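Local atomic coordinates of magnesium transporter (Enterococcus faecalis, PDB entry 2OUX), a protein that probably carries magnesium ions across the cell membrane as a homodimer; this chain is the cytosolic, magnesium-binding part of one subunit. Residues M24-F27 / R28-F31; A82-P86 / S87-D91; L32-H35 / I36-G40; S149-A152 / N153-V156. All blocks are in the same frame, centred on the assembly; numbering follows the deposited sequence.

Interaction 1: residues M24-F27 / R28-F31; sequences MNEF and RELF
F27 and F31, one helical turn apart, lie side by side on the buried flank of helix 24-31 and point the same way. Both rings leave the helix with CG anti to the backbone N (chi1 173° for F27), which explains their similar direction. Their planes are near parallel, 16° apart, but slid along each other, with centroids 5.4 Å apart and little overlap. What F27 really offers F31 is one face: CB of F31 sits over it, 4.2 Å from the ring centroid, as a CH-pi contact offset toward the rim. The closest approach of the two side chains is F27 CZ to F31 CD1, 3.9 Å. L15 and T18 of helix 8-20, L54 of helix 48-57 and F42 of helix 36-43 pack round F27, so this side is tight.

Away from the two rings the contact is looser. The side chain of E26 crosses that of L30 at a slant, OE2 3.8 Å from L30 CG; the same OE2 stands 4.3 Å from OE2 of the exposed E29, a like-charge approach that probably costs some energy. On another side R28 runs alongside the selenomethionine M24, its CD 4.2 Å from M24 CG, and carries its guanidinium on to a salt bridge with E62.

Beneath the side chains the backbone is regular: R28 N to M24 O, 2.9 Å, begins four successive i+4 bonds. This is an amphipathic alpha-helix packed in the all-helical N-terminal part of the MgtE cytosolic region.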
loop_
_atom_site.group_PDB
_atom_site.type_symbol
_atom_site.label_atom_id
_atom_site.label_comp_id
_atom_site.label_asym_id
_atom_site.label_seq_id
_atom_site.Cartn_x
_atom_site.Cartn_y
_atom_site.Cartn_z
HETATM N N MSE A 24 10.309 -11.254 -32.091
HETATM C CA MSE A 24 9.710 -10.082 -31.454
HETATM C C MSE A 24 8.416 -10.306 -30.678
HETATM O O MSE A 24 8.351 -10.029 -29.480
HETATM C CB MSE A 24 9.488 -8.972 -32.491
HETATM C CG MSE A 24 8.877 -7.695 -31.910
HETATM SE SE MSE A 24 8.929 -6.154 -33.095
HETATM C CE MSE A 24 7.105 -6.198 -33.738
ATOM N N ASN A 25 7.388 -10.806 -31.350
ATOM C CA ASN A 25 6.097 -11.023 -30.703
ATOM C C ASN A 25 6.111 -12.051 -29.566
ATOM O O ASN A 25 5.451 -11.852 -28.538
ATOM C CB ASN A 25 5.059 -11.392 -31.764
ATOM C CG ASN A 25 4.962 -10.340 -32.871
ATOM O OD1 ASN A 25 4.479 -9.223 -32.652
ATOM N ND2 ASN A 25 5.444 -10.690 -34.063
ATOM N N GLU A 26 6.852 -13.142 -29.741
ATOM C CA GLU A 26 6.940 -14.162 -28.697
ATOM C C GLU A 26 7.635 -13.526 -27.493
ATOM O O GLU A 26 7.233 -13.722 -26.346
ATOM C CB GLU A 26 7.758 -15.357 -29.177
ATOM C CG GLU A 26 7.056 -16.710 -29.058
ATOM C CD GLU A 26 6.648 -17.075 -27.633
ATOM O OE1 GLU A 26 6.967 -18.206 -27.200
ATOM O OE2 GLU A 26 5.995 -16.250 -26.949
ATOM N N PHE A 27 8.685 -12.761 -27.777
ATOM C CA PHE A 27 9.452 -12.072 -26.755
ATOM C C PHE A 27 8.549 -11.143 -25.954
ATOM O O PHE A 27 8.457 -11.252 -24.735
ATOM C CB PHE A 27 10.561 -11.244 -27.394
ATOM C CG PHE A 27 11.286 -10.374 -26.422
ATOM C CD1 PHE A 27 12.246 -10.914 -25.570
ATOM C CD2 PHE A 27 10.968 -9.027 -26.308
ATOM C CE1 PHE A 27 12.875 -10.125 -24.622
ATOM C CE2 PHE A 27 11.594 -8.229 -25.360
ATOM C CZ PHE A 27 12.548 -8.778 -24.516
ATOM N N ARG A 28 7.891 -10.226 -26.656
ATOM C CA ARG A 28 6.996 -9.268 -26.031
ATOM C C ARG A 28 5.980 -9.919 -25.112
ATOM O O ARG A 28 5.807 -9.478 -23.973
ATOM C CB ARG A 28 6.262 -8.454 -27.092
ATOM C CG ARG A 28 7.149 -7.514 -27.868
ATOM C CD ARG A 28 6.321 -6.637 -28.773
ATOM N NE ARG A 28 6.578 -5.231 -28.512
ATOM C CZ ARG A 28 5.828 -4.448 -27.740
ATOM N NH1 ARG A 28 4.747 -4.914 -27.136
ATOM N NH2 ARG A 28 6.174 -3.186 -27.576
ATOM N N GLU A 29 5.305 -10.956 -25.611
ATOM C CA GLU A 29 4.294 -11.674 -24.826
ATOM C C GLU A 29 4.857 -12.167 -23.502
ATOM O O GLU A 29 4.239 -11.993 -22.453
ATOM C CB GLU A 29 3.762 -12.900 -25.581
ATOM C CG GLU A 29 2.782 -12.636 -26.710
ATOM C CD GLU A 29 2.364 -13.930 -27.404
ATOM O OE1 GLU A 29 1.714 -14.779 -26.753
ATOM O OE2 GLU A 29 2.696 -14.103 -28.597
ATOM N N LEU A 30 6.021 -12.811 -23.567
ATOM C CA LEU A 30 6.671 -13.354 -22.380
ATOM C C LEU A 30 7.169 -12.249 -21.450
ATOM O O LEU A 30 6.780 -12.188 -20.288
ATOM C CB LEU A 30 7.843 -14.254 -22.793
ATOM C CG LEU A 30 7.491 -15.543 -23.545
ATOM C CD1 LEU A 30 8.765 -16.225 -24.021
ATOM C CD2 LEU A 30 6.695 -16.466 -22.636
ATOM N N PHE A 31 8.019 -11.378 -21.981
ATOM C CA PHE A 31 8.591 -10.276 -21.223
ATOM C C PHE A 31 7.517 -9.465 -20.506
ATOM O O PHE A 31 7.588 -9.260 -19.294
ATOM C CB PHE A 31 9.388 -9.352 -22.156
ATOM C CG PHE A 31 10.108 -8.231 -21.441
ATOM C CD1 PHE A 31 11.316 -8.462 -20.782
ATOM C CD2 PHE A 31 9.563 -6.952 -21.404
ATOM C CE1 PHE A 31 11.972 -7.429 -20.091
ATOM C CE2 PHE A 31 10.203 -5.913 -20.716
ATOM C CZ PHE A 31 11.411 -6.152 -20.059
#

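Interaction 2: residues A82-P86 / S87-D91; sequences AEMRP and SYAAD
The carbonyl oxygen of R85 receives two backbone N-H groups from the first turn of helix 86-93. A89 N gives the sounder bond, 3.0 Å. Y88 N comes closer but at a poor N-H...O angle of 118°, so its bond is weak. The next regular helical bond follows from A90 N to P86 O, 3.0 Å.

The side chains of R85 and M84 both meet Y88. R85 crosses the tyrosine at a slant: its NH2 stops 3.9 Å from Y88 CD1, which lies at the guanidinium edge, near its plane. The guanidinium and ring planes differ by 42°, so the two groups are not stacked. The selenomethionine M84 approaches the Y88 ring from its other long side, where M84 CG is 3.9 Å from Y88 CD2. Its SE stands at the ring edge, 5.4 Å from the centroid, in a Met-aromatic contact. The terminal methyl CE is placed near Y88 and A89, but its exact position is doubtful, because the model sets it too close to both residues.

Y88 CG lies anti to the backbone N (chi1 -176°), and the ring runs toward helix 60-67, touching P60 and L63 while its hydroxyl hydrogen-bonds L58 O. A89 faces Y116 of helix 110-118. With R85 at the N-cap position and P86 opening the first turn, where a proline's missing N-H costs no helical bond, this is the N-terminal start of a helix in the MgtE N domain.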
loop_
_atom_site.group_PDB
_atom_site.type_symbol
_atom_site.label_atom_id
_atom_site.label_comp_id
_atom_site.label_asym_id
_atom_site.label_seq_id
_atom_site.Cartn_x
_atom_site.Cartn_y
_atom_site.Cartn_z
ATOM N N ALA A 82 23.721 5.505 -22.193
ATOM C CA ALA A 82 24.650 5.864 -23.258
ATOM C C ALA A 82 24.458 4.990 -24.495
ATOM O O ALA A 82 24.370 5.504 -25.609
ATOM C CB ALA A 82 26.077 5.751 -22.761
ATOM N N GLU A 83 24.386 3.675 -24.293
ATOM C CA GLU A 83 24.209 2.743 -25.402
ATOM C C GLU A 83 22.890 2.965 -26.137
ATOM O O GLU A 83 22.710 2.503 -27.263
ATOM C CB GLU A 83 24.306 1.293 -24.905
ATOM C CG GLU A 83 23.275 0.894 -23.865
ATOM C CD GLU A 83 23.566 -0.464 -23.240
ATOM O OE1 GLU A 83 24.734 -0.716 -22.874
ATOM O OE2 GLU A 83 22.630 -1.279 -23.098
HETATM N N MSE A 84 21.967 3.681 -25.511
HETATM C CA MSE A 84 20.677 3.959 -26.136
HETATM C C MSE A 84 20.793 5.174 -27.038
HETATM O O MSE A 84 21.633 6.041 -26.808
HETATM C CB MSE A 84 19.612 4.255 -25.078
HETATM C CG MSE A 84 18.974 3.046 -24.422
HETATM SE SE MSE A 84 18.018 3.558 -22.807
HETATM C CE MSE A 84 16.565 4.515 -23.553
ATOM N N ARG A 85 19.957 5.238 -28.068
ATOM C CA ARG A 85 19.970 6.388 -28.950
ATOM C C ARG A 85 19.420 7.523 -28.104
ATOM O O ARG A 85 18.314 7.425 -27.567
ATOM C CB ARG A 85 19.064 6.174 -30.162
ATOM C CG ARG A 85 19.593 5.200 -31.193
ATOM C CD ARG A 85 18.514 4.919 -32.222
ATOM N NE ARG A 85 17.280 4.485 -31.568
ATOM C CZ ARG A 85 16.126 4.275 -32.194
ATOM N NH1 ARG A 85 16.032 4.456 -33.505
ATOM N NH2 ARG A 85 15.062 3.883 -31.503
ATOM N N PRO A 86 20.191 8.609 -27.966
ATOM C CA PRO A 86 19.794 9.776 -27.179
ATOM C C PRO A 86 18.301 10.081 -27.228
ATOM O O PRO A 86 17.681 10.310 -26.193
ATOM C CB PRO A 86 20.642 10.888 -27.781
ATOM C CG PRO A 86 21.935 10.176 -28.056
ATOM C CD PRO A 86 21.470 8.855 -28.660
ATOM N N SER A 87 17.721 10.080 -28.421
ATOM C CA SER A 87 16.299 10.368 -28.552
ATOM C C SER A 87 15.451 9.320 -27.833
ATOM O O SER A 87 14.464 9.651 -27.176
ATOM C CB SER A 87 15.902 10.424 -30.025
ATOM O OG SER A 87 16.189 9.194 -30.665
ATOM N N TYR A 88 15.839 8.056 -27.965
ATOM C CA TYR A 88 15.119 6.958 -27.332
ATOM C C TYR A 88 15.208 7.083 -25.809
ATOM O O TYR A 88 14.202 6.944 -25.110
ATOM C CB TYR A 88 15.717 5.623 -27.786
ATOM C CG TYR A 88 14.999 4.392 -27.276
ATOM C CD1 TYR A 88 13.790 3.972 -27.835
ATOM C CD2 TYR A 88 15.552 3.620 -26.263
ATOM C CE1 TYR A 88 13.155 2.809 -27.392
ATOM C CE2 TYR A 88 14.930 2.465 -25.810
ATOM C CZ TYR A 88 13.738 2.058 -26.379
ATOM O OH TYR A 88 13.145 0.897 -25.929
ATOM N N ALA A 89 16.413 7.344 -25.303
ATOM C CA ALA A 89 16.629 7.498 -23.864
ATOM C C ALA A 89 15.760 8.617 -23.303
ATOM O O ALA A 89 15.081 8.446 -22.284
ATOM C CB ALA A 89 18.109 7.780 -23.574
ATOM N N ALA A 90 15.774 9.760 -23.980
ATOM C CA ALA A 90 14.991 10.907 -23.546
ATOM C C ALA A 90 13.503 10.570 -23.445
ATOM O O ALA A 90 12.854 10.891 -22.451
ATOM C CB ALA A 90 15.206 12.084 -24.505
ATOM N N ASP A 91 12.960 9.927 -24.471
ATOM C CA ASP A 91 11.548 9.564 -24.453
ATOM C C ASP A 91 11.230 8.637 -23.284
ATOM O O ASP A 91 10.145 8.699 -22.691
ATOM C CB ASP A 91 11.155 8.880 -25.762
ATOM C CG ASP A 91 11.199 9.820 -26.943
ATOM O OD1 ASP A 91 11.071 11.044 -26.719
ATOM O OD2 ASP A 91 11.342 9.337 -28.092
#

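Interaction 3: residues L32-H35 / I36-G40; sequences LALH and IYEQG
H35, Q39 and E38 join the loop 32-35 to the first turn of helix 36-43. H35 occupies the N-cap position; its imidazole has CG anti to the backbone N (chi1 173°), which lays the ring back against that turn. The ring edge meets Y37, with H35 CD2 3.5 Å from Y37 CB, while NE2 lies 3.7 Å from CG1 of I36. The H35 carbonyl takes the regular bond from Q39 N, 3.0 Å, and a weak one from E38 N.

Q39 reaches back with its extended side chain to the preceding carbonyl. NE2 bonds L34 O at 2.7 Å and 152°; the oxygen lies near the amide plane of Q39, but the donor stands above the carbonyl plane of L34. E38 makes a second, weaker link to the loop: OE1 accepts a weak bond from H35 N, 3.4 Å, and the E38 side chain crosses that of L34 at about a right angle, OE1 3.5 Å from L34 CD2. The other oxygen, OE2, is hydrogen-bonded to the hydroxyl of Y230 of the second subunit.

That Y230 also meets the H35 ring edge-to-face, placing this helix start at the dimer contact. L34 packs inward on F12 and L15 of helix 8-20, while I36 packs on D65 and Q39 on M66 of helix 60-67.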
loop_
_atom_site.group_PDB
_atom_site.type_symbol
_atom_site.label_atom_id
_atom_site.label_comp_id
_atom_site.label_asym_id
_atom_site.label_seq_id
_atom_site.Cartn_x
_atom_site.Cartn_y
_atom_site.Cartn_z
ATOM N N LEU A 32 6.520 -9.015 -21.262
ATOM C CA LEU A 32 5.444 -8.202 -20.715
ATOM C C LEU A 32 4.535 -8.960 -19.756
ATOM O O LEU A 32 3.680 -8.370 -19.125
ATOM C CB LEU A 32 4.631 -7.581 -21.864
ATOM C CG LEU A 32 4.877 -6.118 -22.277
ATOM C CD1 LEU A 32 6.266 -5.651 -21.879
ATOM C CD2 LEU A 32 4.679 -5.981 -23.788
ATOM N N ALA A 33 4.714 -10.271 -19.647
ATOM C CA ALA A 33 3.906 -11.070 -18.724
ATOM C C ALA A 33 4.602 -11.084 -17.356
ATOM O O ALA A 33 4.011 -11.444 -16.339
ATOM C CB ALA A 33 3.752 -12.498 -19.252
ATOM N N LEU A 34 5.871 -10.702 -17.352
ATOM C CA LEU A 34 6.657 -10.650 -16.124
ATOM C C LEU A 34 6.374 -9.339 -15.388
ATOM O O LEU A 34 6.096 -8.319 -16.009
ATOM C CB LEU A 34 8.157 -10.702 -16.444
ATOM C CG LEU A 34 8.818 -11.907 -17.117
ATOM C CD1 LEU A 34 10.224 -11.529 -17.527
ATOM C CD2 LEU A 34 8.852 -13.085 -16.161
ATOM N N HIS A 35 6.454 -9.390 -14.062
ATOM C CA HIS A 35 6.278 -8.216 -13.209
ATOM C C HIS A 35 7.497 -7.331 -13.517
ATOM O O HIS A 35 8.568 -7.853 -13.798
ATOM C CB HIS A 35 6.296 -8.656 -11.741
ATOM C CG HIS A 35 6.286 -7.521 -10.764
ATOM N ND1 HIS A 35 5.168 -7.189 -10.021
ATOM C CD2 HIS A 35 7.256 -6.658 -10.397
ATOM C CE1 HIS A 35 5.459 -6.167 -9.236
ATOM N NE2 HIS A 35 6.716 -5.824 -9.442
ATOM N N ILE A 36 7.344 -6.013 -13.463
ATOM C CA ILE A 36 8.457 -5.120 -13.776
ATOM C C ILE A 36 9.762 -5.394 -13.032
ATOM O O ILE A 36 10.830 -5.092 -13.552
ATOM C CB ILE A 36 8.082 -3.638 -13.576
ATOM C CG1 ILE A 36 7.476 -3.426 -12.188
ATOM C CG2 ILE A 36 7.141 -3.189 -14.690
ATOM C CD1 ILE A 36 7.324 -1.965 -11.813
ATOM N N TYR A 37 9.692 -5.960 -11.828
ATOM C CA TYR A 37 10.915 -6.273 -11.086
ATOM C C TYR A 37 11.631 -7.460 -11.726
ATOM O O TYR A 37 12.858 -7.512 -11.750
ATOM C CB TYR A 37 10.627 -6.623 -9.631
ATOM C CG TYR A 37 11.805 -7.297 -8.948
ATOM C CD1 TYR A 37 12.930 -6.565 -8.549
ATOM C CD2 TYR A 37 11.815 -8.674 -8.743
ATOM C CE1 TYR A 37 14.033 -7.196 -7.953
ATOM C CE2 TYR A 37 12.905 -9.313 -8.152
ATOM C CZ TYR A 37 14.010 -8.571 -7.765
ATOM O OH TYR A 37 15.073 -9.212 -7.179
ATOM N N GLU A 38 10.861 -8.428 -12.207
ATOM C CA GLU A 38 11.456 -9.591 -12.859
ATOM C C GLU A 38 12.020 -9.119 -14.208
ATOM O O GLU A 38 13.066 -9.594 -14.667
ATOM C CB GLU A 38 10.407 -10.695 -13.047
ATOM C CG GLU A 38 9.727 -11.101 -11.752
ATOM C CD GLU A 38 8.695 -12.205 -11.919
ATOM O OE1 GLU A 38 7.922 -12.192 -12.907
ATOM O OE2 GLU A 38 8.642 -13.086 -11.036
ATOM N N GLN A 39 11.325 -8.169 -14.830
ATOM C CA GLN A 39 11.784 -7.605 -16.097
ATOM C C GLN A 39 13.159 -6.986 -15.863
ATOM O O GLN A 39 14.059 -7.108 -16.695
ATOM C CB GLN A 39 10.813 -6.526 -16.594
ATOM C CG GLN A 39 9.520 -7.085 -17.186
ATOM C CD GLN A 39 8.509 -6.006 -17.521
ATOM O OE1 GLN A 39 8.870 -4.891 -17.909
ATOM N NE2 GLN A 39 7.228 -6.333 -17.371
ATOM N N GLY A 40 13.315 -6.322 -14.721
ATOM C CA GLY A 40 14.588 -5.699 -14.405
ATOM C C GLY A 40 15.719 -6.701 -14.224
ATOM O O GLY A 40 16.839 -6.480 -14.684
#

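Interaction 4: residues S149-A152 / N153-V156; sequences SIVA and NQTV
With CG anti to the backbone N (chi1 165°) and the chain extended beyond it, the Q154 side chain is carried back across I150 and V151, crossing each at about a right angle. The main chain permits this by reversing in an inverse gamma turn centred on N153 (phi -72°, psi 51°), in the loop between strand 149-150 and helix 156-166 of the first CBS domain. The turn is closed by Q154 N to A152 O, 2.6 Å; the donor sits above the carbonyl plane and well to the side of the C=O direction, as so tight a ring requires.

On the way back Q154 meets V151 twice: V151 O is 3.5 Å from Q154 CB, and V151 CG2 is 4.1 Å from the same carbon. N153, at the apex, is exposed. I150 is buried, bonded through its backbone to Y177 and V179 of strand 175-179, and its side chain rests on V176 and I203.

Beyond the turn, T155 caps helix 156-166 through OG1, which accepts the N-H of S158. The hydroxyl of that serine is hydrogen-bonded to NE2 of the Q154 amide, tying the glutamine to the helix start. The amide's other end, OE1, lies against the isoleucine, 3.3 Å from I150 CB.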
loop_
_atom_site.group_PDB
_atom_site.type_symbol
_atom_site.label_atom_id
_atom_site.label_comp_id
_atom_site.label_asym_id
_atom_site.label_seq_id
_atom_site.Cartn_x
_atom_site.Cartn_y
_atom_site.Cartn_z
ATOM N N SER A 149 -6.375 13.854 -8.287
ATOM C CA SER A 149 -7.056 14.894 -7.531
ATOM C C SER A 149 -8.361 15.289 -8.223
ATOM O O SER A 149 -8.449 15.294 -9.451
ATOM C CB SER A 149 -6.146 16.115 -7.373
ATOM O OG SER A 149 -5.589 16.502 -8.612
ATOM N N ILE A 150 -9.373 15.601 -7.426
ATOM C CA ILE A 150 -10.674 16.005 -7.947
ATOM C C ILE A 150 -11.214 17.138 -7.085
ATOM O O ILE A 150 -10.633 17.466 -6.048
ATOM C CB ILE A 150 -11.690 14.847 -7.886
ATOM C CG1 ILE A 150 -11.829 14.373 -6.437
ATOM C CG2 ILE A 150 -11.258 13.727 -8.800
ATOM C CD1 ILE A 150 -12.993 13.439 -6.188
ATOM N N VAL A 151 -12.319 17.735 -7.524
ATOM C CA VAL A 151 -12.954 18.812 -6.770
ATOM C C VAL A 151 -14.099 18.213 -5.976
ATOM O O VAL A 151 -14.645 17.170 -6.350
ATOM C CB VAL A 151 -13.534 19.914 -7.684
ATOM C CG1 VAL A 151 -12.418 20.605 -8.433
ATOM C CG2 VAL A 151 -14.551 19.312 -8.653
ATOM N N ALA A 152 -14.467 18.893 -4.896
ATOM C CA ALA A 152 -15.538 18.452 -4.011
ATOM C C ALA A 152 -16.945 18.344 -4.614
ATOM O O ALA A 152 -17.578 17.296 -4.500
ATOM C CB ALA A 152 -15.581 19.355 -2.788
ATOM N N ASN A 153 -17.433 19.419 -5.238
ATOM C CA ASN A 153 -18.784 19.443 -5.810
ATOM C C ASN A 153 -18.936 18.601 -7.066
ATOM O O ASN A 153 -19.437 19.050 -8.088
ATOM C CB ASN A 153 -19.212 20.892 -6.089
ATOM C CG ASN A 153 -20.651 20.998 -6.585
ATOM O OD1 ASN A 153 -20.900 21.165 -7.784
ATOM N ND2 ASN A 153 -21.606 20.893 -5.662
ATOM N N GLN A 154 -18.505 17.357 -6.965
ATOM C CA GLN A 154 -18.577 16.414 -8.063
ATOM C C GLN A 154 -19.207 15.142 -7.504
ATOM O O GLN A 154 -19.199 14.925 -6.293
ATOM C CB GLN A 154 -17.158 16.165 -8.571
ATOM C CG GLN A 154 -16.966 14.974 -9.467
ATOM C CD GLN A 154 -15.559 14.929 -10.025
ATOM O OE1 GLN A 154 -14.593 15.211 -9.320
ATOM N NE2 GLN A 154 -15.434 14.573 -11.294
ATOM N N THR A 155 -19.765 14.313 -8.377
ATOM C CA THR A 155 -20.381 13.065 -7.947
ATOM C C THR A 155 -19.366 11.927 -8.024
ATOM O O THR A 155 -18.347 12.043 -8.710
ATOM C CB THR A 155 -21.539 12.693 -8.850
ATOM O OG1 THR A 155 -21.053 12.571 -10.190
ATOM C CG2 THR A 155 -22.630 13.752 -8.790
ATOM N N VAL A 156 -19.653 10.820 -7.338
ATOM C CA VAL A 156 -18.745 9.681 -7.363
ATOM C C VAL A 156 -18.730 9.139 -8.790
ATOM O O VAL A 156 -17.696 8.684 -9.291
ATOM C CB VAL A 156 -19.186 8.560 -6.379
ATOM C CG1 VAL A 156 -19.585 9.160 -5.034
ATOM C CG2 VAL A 156 -20.309 7.758 -6.973
#

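Interactions 1 and 3 are direct neighbours, centres 12 Å apart: helix 24-31 runs into the loop that starts helix 36-43, and the ring of F31 touches the Q39 amide, F31 CE2 to Q39 OE1 3.3 Å. Interaction 2 belongs to the same helical region but stays separate, its centre 22 Å from interaction 1 and 21 Å from interaction 3. Interaction 4 lies in the CBS part, its centre 35 to 41 Å from the others. Interactions 1 and 2 lie away from the magnesium sites. In interaction 3 the side chain of Y37 comes within about 7 Å of a bound magnesium ion; in interaction 4 the side chain of I150 lies about 7 Å from that of the magnesium-site residue Y177 and about 13 Å from a bound magnesium ion.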